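Local structure of 3-deoxy-d-manno-octulosonic-acid transferase (Acinetobacter baumannii, 4BFC) at residues A[128-140]-A[182-196]. The protein probably transfers 3-deoxy-D-manno-octulosonic acid (Kdo) from CMP-Kdo to a lipid A precursor, the crystallised fragment being its C-terminal CMP-Kdo binding domain. Numbering follows the deposited sequence.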
loop_
_atom_site.group_PDB
_atom_site.type_symbol
_atom_site.label_atom_id
_atom_site.label_comp_id
_atom_site.label_asym_id
_atom_site.label_seq_id
_atom_site.Cartn_x
_atom_site.Cartn_y
_atom_site.Cartn_z
ATOM N N LEU A 128 -20.288 15.952 2.805
ATOM C CA LEU A 128 -20.254 17.427 2.844
ATOM C C LEU A 128 -20.003 18.066 1.468
ATOM O O LEU A 128 -20.015 19.318 1.324
ATOM C CB LEU A 128 -19.251 17.935 3.898
ATOM C CG LEU A 128 -19.634 17.634 5.367
ATOM C CD1 LEU A 128 -18.511 18.090 6.275
ATOM C CD2 LEU A 128 -20.924 18.370 5.730
ATOM N N SER A 129 -19.748 17.239 0.443
ATOM C CA SER A 129 -19.222 17.772 -0.805
ATOM C C SER A 129 -20.370 18.084 -1.815
ATOM O O SER A 129 -21.388 17.326 -1.903
ATOM C CB SER A 129 -18.327 16.697 -1.455
ATOM O OG SER A 129 -17.258 16.282 -0.575
ATOM N N GLN A 130 -20.148 19.133 -2.612
ATOM C CA GLN A 130 -20.981 19.439 -3.789
ATOM C C GLN A 130 -20.514 18.663 -5.016
ATOM O O GLN A 130 -21.346 18.213 -5.825
ATOM C CB GLN A 130 -21.068 20.937 -4.104
ATOM C CG GLN A 130 -22.162 21.659 -3.359
ATOM C CD GLN A 130 -21.944 21.630 -1.884
ATOM O OE1 GLN A 130 -21.158 22.445 -1.338
ATOM N NE2 GLN A 130 -22.612 20.715 -1.209
ATOM N N VAL A 131 -19.184 18.547 -5.156
ATOM C CA VAL A 131 -18.601 17.748 -6.222
ATOM C C VAL A 131 -17.316 17.151 -5.650
ATOM O O VAL A 131 -16.734 17.684 -4.676
ATOM C CB VAL A 131 -18.206 18.571 -7.513
ATOM C CG1 VAL A 131 -19.434 19.143 -8.254
ATOM C CG2 VAL A 131 -17.199 19.685 -7.207
ATOM N N CYS A 132 -16.844 16.117 -6.317
ATOM C CA CYS A 132 -15.591 15.535 -5.906
ATOM C C CYS A 132 -14.753 15.018 -7.070
ATOM O O CYS A 132 -15.204 14.924 -8.214
ATOM C CB CYS A 132 -15.841 14.417 -4.854
ATOM S SG CYS A 132 -16.343 12.839 -5.568
ATOM N N PHE A 133 -13.490 14.781 -6.763
ATOM C CA PHE A 133 -12.553 14.072 -7.606
ATOM C C PHE A 133 -11.919 12.918 -6.788
ATOM O O PHE A 133 -11.436 13.136 -5.702
ATOM C CB PHE A 133 -11.444 15.038 -7.998
ATOM C CG PHE A 133 -10.211 14.398 -8.612
ATOM C CD1 PHE A 133 -10.143 13.929 -9.938
ATOM C CD2 PHE A 133 -9.105 14.111 -7.774
ATOM C CE1 PHE A 133 -8.969 13.328 -10.427
ATOM C CE2 PHE A 133 -7.930 13.495 -8.249
ATOM C CZ PHE A 133 -7.844 13.122 -9.627
ATOM N N VAL A 134 -11.936 11.725 -7.369
ATOM C CA VAL A 134 -11.347 10.519 -6.736
ATOM C C VAL A 134 -9.982 10.269 -7.347
ATOM O O VAL A 134 -9.841 9.988 -8.551
ATOM C CB VAL A 134 -12.265 9.274 -6.846
ATOM C CG1 VAL A 134 -11.530 8.060 -6.177
ATOM C CG2 VAL A 134 -13.600 9.566 -6.128
ATOM N N GLY A 135 -8.986 10.373 -6.472
ATOM C CA GLY A 135 -7.565 10.385 -6.865
ATOM C C GLY A 135 -6.912 9.018 -7.109
ATOM O O GLY A 135 -7.551 7.946 -7.279
ATOM N N GLY A 136 -5.590 9.043 -7.124
ATOM C CA GLY A 136 -4.912 7.851 -7.629
ATOM C C GLY A 136 -5.089 7.676 -9.136
ATOM O O GLY A 136 -4.759 6.624 -9.674
ATOM N N SER A 137 -5.562 8.718 -9.830
ATOM C CA SER A 137 -6.082 8.543 -11.198
ATOM C C SER A 137 -5.482 9.546 -12.211
ATOM O O SER A 137 -5.653 9.291 -13.419
ATOM C CB SER A 137 -7.625 8.572 -11.239
ATOM O OG SER A 137 -8.165 9.853 -10.751
ATOM N N LEU A 138 -4.861 10.624 -11.698
ATOM C CA LEU A 138 -4.005 11.544 -12.511
ATOM C C LEU A 138 -2.514 11.254 -12.401
ATOM O O LEU A 138 -1.774 11.597 -13.319
ATOM C CB LEU A 138 -4.332 13.021 -12.229
ATOM C CG LEU A 138 -5.646 13.601 -12.716
ATOM C CD1 LEU A 138 -5.836 14.945 -12.030
ATOM C CD2 LEU A 138 -5.540 13.742 -14.223
ATOM N N ASN A 139 -2.040 10.651 -11.279
ATOM C CA ASN A 139 -0.673 10.230 -11.218
ATOM C C ASN A 139 -0.330 9.107 -12.179
ATOM O O ASN A 139 -1.210 8.538 -12.842
ATOM C CB ASN A 139 -0.271 9.883 -9.764
ATOM C CG ASN A 139 -1.135 8.816 -9.168
ATOM O OD1 ASN A 139 -2.386 8.834 -9.254
ATOM N ND2 ASN A 139 -0.486 7.835 -8.566
ATOM N N GLU A 140 0.994 8.859 -12.296
ATOM C CA GLU A 140 1.518 7.756 -13.134
ATOM C C GLU A 140 2.227 6.791 -12.205
ATOM O O GLU A 140 2.985 7.209 -11.366
ATOM C CB GLU A 140 2.566 8.252 -14.115
ATOM C CG GLU A 140 2.052 9.231 -15.132
ATOM C CD GLU A 140 1.357 8.561 -16.302
ATOM O OE1 GLU A 140 1.304 7.309 -16.428
ATOM O OE2 GLU A 140 0.847 9.328 -17.123
ATOM N N ALA A 182 -11.846 13.331 -16.371
ATOM C CA ALA A 182 -10.869 14.390 -16.642
ATOM C C ALA A 182 -9.562 13.944 -17.257
ATOM O O ALA A 182 -8.883 13.055 -16.757
ATOM C CB ALA A 182 -10.580 15.249 -15.414
ATOM N N GLN A 183 -9.086 14.637 -18.273
ATOM C CA GLN A 183 -7.749 14.304 -18.799
ATOM C C GLN A 183 -6.564 14.885 -18.014
ATOM O O GLN A 183 -5.455 14.308 -18.044
ATOM C CB GLN A 183 -7.649 14.672 -20.347
ATOM C CG GLN A 183 -8.658 13.893 -21.209
ATOM C CD GLN A 183 -8.493 12.392 -21.094
ATOM O OE1 GLN A 183 -9.460 11.662 -20.893
ATOM N NE2 GLN A 183 -7.261 11.925 -21.205
ATOM N N ASP A 184 -6.758 15.998 -17.302
ATOM C CA ASP A 184 -5.722 16.668 -16.524
ATOM C C ASP A 184 -6.390 17.531 -15.417
ATOM O O ASP A 184 -7.626 17.567 -15.352
ATOM C CB ASP A 184 -4.738 17.503 -17.353
ATOM C CG ASP A 184 -5.460 18.547 -18.225
ATOM O OD1 ASP A 184 -6.582 19.001 -17.894
ATOM O OD2 ASP A 184 -4.876 18.892 -19.256
ATOM N N ALA A 185 -5.553 18.119 -14.563
ATOM C CA ALA A 185 -5.987 18.883 -13.367
ATOM C C ALA A 185 -6.821 20.098 -13.782
ATOM O O ALA A 185 -7.870 20.394 -13.178
ATOM C CB ALA A 185 -4.795 19.300 -12.557
ATOM N N GLN A 186 -6.405 20.723 -14.885
ATOM C CA GLN A 186 -7.239 21.842 -15.431
ATOM C C GLN A 186 -8.653 21.399 -15.780
ATOM O O GLN A 186 -9.633 22.117 -15.461
ATOM C CB GLN A 186 -6.492 22.575 -16.567
ATOM C CG GLN A 186 -6.891 24.044 -16.790
ATOM C CD GLN A 186 -6.753 24.990 -15.586
ATOM O OE1 GLN A 186 -5.635 25.329 -15.133
ATOM N NE2 GLN A 186 -7.892 25.502 -15.111
ATOM N N GLN A 187 -8.788 20.242 -16.431
ATOM C CA GLN A 187 -10.073 19.712 -16.762
ATOM C C GLN A 187 -10.889 19.305 -15.535
ATOM O O GLN A 187 -12.087 19.429 -15.568
ATOM C CB GLN A 187 -10.013 18.636 -17.834
ATOM C CG GLN A 187 -11.429 18.265 -18.299
ATOM C CD GLN A 187 -11.417 17.326 -19.471
ATOM O OE1 GLN A 187 -10.427 16.608 -19.709
ATOM N NE2 GLN A 187 -12.526 17.310 -20.214
ATOM N N VAL A 188 -10.247 18.801 -14.457
ATOM C CA VAL A 188 -11.030 18.574 -13.239
ATOM C C VAL A 188 -11.674 19.869 -12.742
ATOM O O VAL A 188 -12.842 19.876 -12.364
ATOM C CB VAL A 188 -10.123 18.088 -12.067
ATOM C CG1 VAL A 188 -10.905 18.056 -10.766
ATOM C CG2 VAL A 188 -9.521 16.721 -12.385
ATOM N N VAL A 189 -10.891 20.939 -12.713
ATOM C CA VAL A 189 -11.412 22.243 -12.255
ATOM C C VAL A 189 -12.494 22.750 -13.231
ATOM O O VAL A 189 -13.533 23.181 -12.763
ATOM C CB VAL A 189 -10.307 23.271 -12.102
ATOM C CG1 VAL A 189 -10.889 24.654 -11.765
ATOM C CG2 VAL A 189 -9.364 22.872 -10.945
ATOM N N ASP A 190 -12.326 22.618 -14.560
ATOM C CA ASP A 190 -13.392 23.030 -15.572
ATOM C C ASP A 190 -14.674 22.329 -15.294
ATOM O O ASP A 190 -15.773 22.891 -15.289
ATOM C CB ASP A 190 -13.076 22.589 -17.026
ATOM C CG ASP A 190 -14.141 23.066 -18.036
ATOM O OD1 ASP A 190 -14.057 24.264 -18.365
ATOM O OD2 ASP A 190 -15.054 22.288 -18.479
ATOM N N ILE A 191 -14.527 21.025 -15.139
ATOM C CA ILE A 191 -15.680 20.204 -14.959
ATOM C C ILE A 191 -16.388 20.602 -13.636
ATOM O O ILE A 191 -17.652 20.692 -13.602
ATOM C CB ILE A 191 -15.334 18.668 -14.984
ATOM C CG1 ILE A 191 -14.897 18.195 -16.397
ATOM C CG2 ILE A 191 -16.474 17.854 -14.470
ATOM C CD1 ILE A 191 -14.138 16.865 -16.406
ATOM N N TRP A 192 -15.629 20.788 -12.562
ATOM C CA TRP A 192 -16.222 21.166 -11.294
ATOM C C TRP A 192 -16.972 22.497 -11.449
ATOM O O TRP A 192 -18.095 22.598 -11.012
ATOM C CB TRP A 192 -15.157 21.373 -10.248
ATOM C CG TRP A 192 -14.718 20.094 -9.581
ATOM C CD1 TRP A 192 -15.226 18.804 -9.685
ATOM C CD2 TRP A 192 -13.670 20.045 -8.595
ATOM N NE1 TRP A 192 -14.509 17.928 -8.820
ATOM C CE2 TRP A 192 -13.543 18.650 -8.168
ATOM C CE3 TRP A 192 -12.822 21.011 -8.041
ATOM C CZ2 TRP A 192 -12.664 18.290 -7.167
ATOM C CZ3 TRP A 192 -11.893 20.609 -7.082
ATOM C CH2 TRP A 192 -11.820 19.283 -6.663
ATOM N N LEU A 193 -16.324 23.485 -12.057
ATOM C CA LEU A 193 -16.978 24.801 -12.114
ATOM C C LEU A 193 -18.257 24.753 -12.932
ATOM O O LEU A 193 -19.251 25.446 -12.594
ATOM C CB LEU A 193 -15.995 25.853 -12.575
ATOM C CG LEU A 193 -14.812 26.074 -11.675
ATOM C CD1 LEU A 193 -13.817 26.952 -12.401
ATOM C CD2 LEU A 193 -15.302 26.694 -10.356
ATOM N N ALA A 194 -18.207 23.961 -13.995
ATOM C CA ALA A 194 -19.407 23.733 -14.802
ATOM C C ALA A 194 -20.497 23.050 -14.000
ATOM O O ALA A 194 -21.606 23.514 -13.962
ATOM C CB ALA A 194 -19.058 22.946 -16.040
ATOM N N CYS A 195 -20.160 21.980 -13.244
ATOM C CA CYS A 195 -21.184 21.310 -12.430
ATOM C C CYS A 195 -21.849 22.250 -11.430
ATOM O O CYS A 195 -23.071 22.228 -11.202
ATOM C CB CYS A 195 -20.561 20.140 -11.642
ATOM S SG CYS A 195 -20.101 18.703 -12.634
ATOM N N LEU A 196 -21.049 23.108 -10.852
ATOM C CA LEU A 196 -21.559 23.968 -9.805
ATOM C C LEU A 196 -22.475 24.990 -10.429
ATOM O O LEU A 196 -23.390 25.430 -9.772
ATOM C CB LEU A 196 -20.418 24.650 -9.066
ATOM C CG LEU A 196 -19.527 23.798 -8.150
ATOM C CD1 LEU A 196 -18.306 24.614 -7.746
ATOM C CD2 LEU A 196 -20.396 23.281 -6.979
#
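Val131 and Trp192 meet where helix 185-197 packs nearly antiparallel on strand 131-134, an inner strand of a parallel, Rossmann-like sheet, consistent with the nucleotide-sugar-binding half of a GT-B glycosyltransferase. The interface is tightest here: Val131 CG2 sits over one face of the indole, 3.4 Å from the centroid of its five-membered ring, in a CH-pi contact. Val188 CG1 covers the opposite face, clamping the ring between a strand residue and a residue one turn back on its own helix. At its far rim, Trp192 CZ2 lies 3.6 Å from Phe133 CB. With Phe133 CG anti to the backbone N (chi1 166°), the phenyl ring reaches on past the indole, and Val188 CG2 approaches Phe133 CD1 obliquely at 3.8 Å; Ile58 of helix 54-68 also touches the Phe133 side chain.

Beyond the strand, buried Leu138 forms a second close patch, its CD2 3.7 Å from Asp184 CA and its CD1 near Val188 CG2. The solvent side is looser: exposed Asp184 caps the helix N-terminus, its OD1 accepting a hydrogen bond from Gln187 N, and at the partly exposed other end Leu196 CD2 packs on Gln130 CB at 3.8 Å. The buried centre has one polar link: Trp192 NE1 donates a nearly straight hydrogen bond (172°) to Cys132 O, 3.1 Å away, with the oxygen in the indole plane but the donor above the carbonyl plane.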